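Local atomic coordinates of putative membrane protein COG4129 (Clostridium difficile, PDB entry 3KMI), a protein that is of unproven function but is probably a membrane-bound aromatic acid exporter, represented here by its helical C-terminal domain. Residues 97-108 / 153-164. Numbering follows the deposited sequence. Where two conformers were deposited one is given.
Sequences QLNSTPPQAHIL and NRAILFLCLTEL
Asn153 OD1 accepts a hydrogen bond from the backbone N of Asn99, at 2.8 Å and with an N-H...O angle of 165°. The donor lies in the carbonyl plane, on a lone pair. With CG anti to its own carbonyl carbon (chi1 -87°), the Asn153 amide reaches the loop at Asn99. Its ND2 gives a weak hydrogen bond to Thr149 O, one turn back in the same helix, so both ends of this buried amide have partners. The Asn99 and Asn153 side chains cross at about a right angle.

Next to this bond, Leu98 drops from the loop onto the helix. Its CD2 touches both Ile156 CG2 and Leu157 CD2, each contact measuring 3.7 Å. Ile156 also reaches the preceding residue, with CD1 3.5 Å from Gln97 CB. Leu157 then bridges loop and helix: CD2 meets Ala105 CB at 3.9 Å, while CD1 approaches the Pro102 ring.

The domain is an all-helical bundle. Here the loop between helices 68-95 and 103-117 crosses helix 148-176, and Pro102, at the N-cap position, starts helix 103-117. The short segments 103-108 and 153-164 run nearly parallel, at 19°, and their axes come within 10.7 Å at closest approach. Leu108 is a knob in a hole made by Leu157, Cys160, Leu161 and Leu164. With CG anti to the backbone N, its branch point is set toward helix 148-176 and its two methyls take different partners. CD1 meets Leu161 CD2 at 3.6 Å and also Leu164 CD1, whereas CD2 lies 3.8 Å from Cys160 CB. Helix 7-33 adds Ile32 against Ala105 and Leu108; helix 124-140 brings Met139 to Leu157. Ala155 packs on Phe158 of the second subunit.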
# COMPACT_ATOMS: atom_id res chain seq x y z
N GLN A 97 10.15 2.16 12.70
CA GLN A 97 11.49 1.59 12.46
C GLN A 97 12.62 2.62 12.39
O GLN A 97 13.78 2.25 12.45
CB GLN A 97 11.48 0.73 11.20
CG GLN A 97 10.69 -0.56 11.35
CD GLN A 97 10.53 -1.28 10.01
OE1 GLN A 97 9.43 -1.41 9.51
NE2 GLN A 97 11.63 -1.72 9.43
N LEU A 98 12.30 3.91 12.26
CA LEU A 98 13.37 4.95 12.17
C LEU A 98 14.29 4.94 13.39
O LEU A 98 13.82 4.85 14.51
CB LEU A 98 12.77 6.35 11.97
CG LEU A 98 12.10 6.59 10.61
CD1 LEU A 98 11.21 7.80 10.64
CD2 LEU A 98 13.09 6.74 9.46
N ASN A 99 15.60 5.06 13.13
CA ASN A 99 16.69 5.06 14.13
C ASN A 99 17.16 6.48 14.51
O ASN A 99 17.90 6.66 15.49
CB ASN A 99 17.95 4.35 13.57
CG ASN A 99 17.76 2.88 13.33
OD1 ASN A 99 16.95 2.47 12.49
ND2 ASN A 99 18.54 2.06 14.03
N SER A 100 16.76 7.47 13.72
CA SER A 100 17.37 8.82 13.75
C SER A 100 16.28 9.74 13.14
O SER A 100 15.39 9.24 12.45
CB SER A 100 18.61 8.79 12.86
OG SER A 100 19.38 9.97 12.90
N THR A 101 16.35 11.04 13.36
CA THR A 101 15.47 11.97 12.65
C THR A 101 16.32 12.96 11.86
O THR A 101 16.50 14.10 12.32
CB THR A 101 14.55 12.76 13.62
OG1 THR A 101 13.96 11.85 14.54
CG2 THR A 101 13.43 13.49 12.86
N PRO A 102 16.88 12.55 10.69
CA PRO A 102 17.70 13.51 9.91
C PRO A 102 16.85 14.66 9.28
O PRO A 102 15.64 14.61 9.36
CB PRO A 102 18.33 12.63 8.84
CG PRO A 102 17.34 11.53 8.65
CD PRO A 102 16.87 11.22 10.05
N PRO A 103 17.48 15.69 8.68
CA PRO A 103 16.72 16.80 8.14
C PRO A 103 15.63 16.36 7.19
O PRO A 103 14.55 16.90 7.26
CB PRO A 103 17.78 17.61 7.40
CG PRO A 103 18.96 17.42 8.20
CD PRO A 103 18.93 15.98 8.60
N GLN A 104 15.89 15.38 6.32
CA GLN A 104 14.86 14.90 5.38
C GLN A 104 13.64 14.25 6.06
O GLN A 104 12.54 14.34 5.55
CB GLN A 104 15.47 13.94 4.35
CG GLN A 104 16.37 14.59 3.29
CD GLN A 104 15.66 15.70 2.49
OE1 GLN A 104 16.18 16.82 2.35
NE2 GLN A 104 14.47 15.41 1.98
N ALA A 105 13.87 13.62 7.22
CA ALA A 105 12.78 13.11 8.07
C ALA A 105 11.95 14.25 8.64
O ALA A 105 10.73 14.20 8.63
CB ALA A 105 13.35 12.20 9.21
N HIS A 106 12.61 15.29 9.14
CA HIS A 106 11.92 16.51 9.59
C HIS A 106 11.09 17.12 8.44
O HIS A 106 9.99 17.58 8.66
CB HIS A 106 12.93 17.53 10.12
CG HIS A 106 13.48 17.20 11.47
ND1 HIS A 106 12.74 17.37 12.63
CD2 HIS A 106 14.70 16.79 11.87
CE1 HIS A 106 13.47 17.05 13.68
NE2 HIS A 106 14.67 16.69 13.24
N ILE A 107 11.60 17.09 7.21
CA ILE A 107 10.88 17.64 6.05
C ILE A 107 9.65 16.76 5.72
O ILE A 107 8.57 17.27 5.42
CB ILE A 107 11.83 17.82 4.84
CG1 ILE A 107 12.73 19.05 5.08
CG2 ILE A 107 11.05 18.00 3.50
CD1 ILE A 107 13.98 19.03 4.23
N LEU A 108 9.83 15.44 5.79
CA LEU A 108 8.75 14.48 5.62
C LEU A 108 7.66 14.72 6.66
O LEU A 108 6.45 14.77 6.35
CB LEU A 108 9.27 13.04 5.74
CG LEU A 108 8.11 12.04 5.66
CD1 LEU A 108 7.47 12.14 4.27
CD2 LEU A 108 8.56 10.62 5.99
N ASN A 153 17.67 3.87 7.15
CA ASN A 153 16.80 4.97 7.59
C ASN A 153 16.23 5.68 6.38
O ASN A 153 15.09 6.11 6.38
CB ASN A 153 17.58 5.98 8.43
CG ASN A 153 17.63 5.62 9.89
OD1 ASN A 153 16.61 5.67 10.59
ND2 ASN A 153 18.82 5.27 10.37
N ARG A 154 17.07 5.80 5.36
CA ARG A 154 16.69 6.46 4.12
C ARG A 154 15.65 5.64 3.38
O ARG A 154 14.61 6.17 2.98
CB ARG A 154 17.93 6.67 3.24
CG ARG A 154 18.91 7.63 3.86
CD ARG A 154 18.94 8.94 3.12
NE ARG A 154 19.82 8.93 1.95
CZ ARG A 154 19.39 8.82 0.70
NH1 ARG A 154 18.09 8.70 0.46
NH2 ARG A 154 20.26 8.82 -0.30
N ALA A 155 15.93 4.35 3.20
CA ALA A 155 14.95 3.47 2.60
C ALA A 155 13.60 3.52 3.29
O ALA A 155 12.58 3.53 2.61
CB ALA A 155 15.48 2.01 2.50
N ILE A 156 13.57 3.57 4.62
CA ILE A 156 12.29 3.71 5.33
C ILE A 156 11.57 4.99 4.91
O ILE A 156 10.35 5.00 4.70
CB ILE A 156 12.48 3.77 6.87
CG1 ILE A 156 12.85 2.40 7.40
CG2 ILE A 156 11.21 4.21 7.55
CD1 ILE A 156 13.34 2.47 8.85
N LEU A 157 12.32 6.08 4.79
CA LEU A 157 11.74 7.36 4.44
C LEU A 157 11.20 7.28 3.02
O LEU A 157 10.17 7.85 2.73
CB LEU A 157 12.79 8.50 4.57
CG LEU A 157 13.37 8.80 5.96
CD1 LEU A 157 14.51 9.88 5.96
CD2 LEU A 157 12.26 9.24 6.91
N PHE A 158 11.88 6.58 2.14
CA PHE A 158 11.40 6.48 0.77
C PHE A 158 10.13 5.62 0.66
O PHE A 158 9.25 5.90 -0.17
CB PHE A 158 12.48 5.96 -0.18
CG PHE A 158 12.21 6.26 -1.62
CD1 PHE A 158 12.53 7.50 -2.15
CD2 PHE A 158 11.63 5.32 -2.44
CE1 PHE A 158 12.27 7.80 -3.47
CE2 PHE A 158 11.37 5.60 -3.77
CZ PHE A 158 11.69 6.84 -4.28
N LEU A 159 10.04 4.59 1.49
CA LEU A 159 8.82 3.75 1.54
C LEU A 159 7.61 4.53 2.04
O LEU A 159 6.46 4.26 1.62
CB LEU A 159 9.03 2.48 2.39
CG LEU A 159 10.02 1.41 1.90
CD1 LEU A 159 10.64 0.67 3.06
CD2 LEU A 159 9.35 0.48 0.93
N CYS A 160 7.88 5.47 2.96
CA CYS A 160 6.84 6.43 3.40
C CYS A 160 6.25 7.25 2.24
O CYS A 160 5.03 7.40 2.14
CB CYS A 160 7.38 7.35 4.47
SG CYS A 160 7.59 6.47 6.03
N LEU A 161 7.12 7.74 1.34
CA LEU A 161 6.67 8.51 0.18
C LEU A 161 5.78 7.67 -0.74
O LEU A 161 4.78 8.18 -1.30
CB LEU A 161 7.86 9.08 -0.62
CG LEU A 161 8.79 10.00 0.18
CD1 LEU A 161 9.82 10.62 -0.74
CD2 LEU A 161 7.98 11.06 0.88
N THR A 162 6.11 6.38 -0.87
CA THR A 162 5.27 5.47 -1.65
C THR A 162 3.87 5.41 -1.08
O THR A 162 2.89 5.52 -1.82
CB THR A 162 5.89 4.05 -1.75
OG1 THR A 162 7.14 4.16 -2.46
CG2 THR A 162 5.00 3.17 -2.52
N GLU A 163 3.76 5.22 0.22
CA GLU A 163 2.46 5.13 0.89
C GLU A 163 1.70 6.47 0.77
O GLU A 163 0.50 6.50 0.46
CB GLU A 163 2.62 4.73 2.36
CG GLU A 163 3.18 3.32 2.54
CD GLU A 163 2.30 2.22 1.91
OE1 GLU A 163 1.05 2.28 1.96
OE2 GLU A 163 2.89 1.28 1.35
N LEU A 164 2.43 7.56 0.95
CA LEU A 164 1.82 8.88 0.86
C LEU A 164 1.26 9.20 -0.51
O LEU A 164 0.28 9.94 -0.61
CB LEU A 164 2.80 9.97 1.32
CG LEU A 164 3.06 10.05 2.82
CD1 LEU A 164 4.16 11.15 3.02
CD2 LEU A 164 1.77 10.47 3.60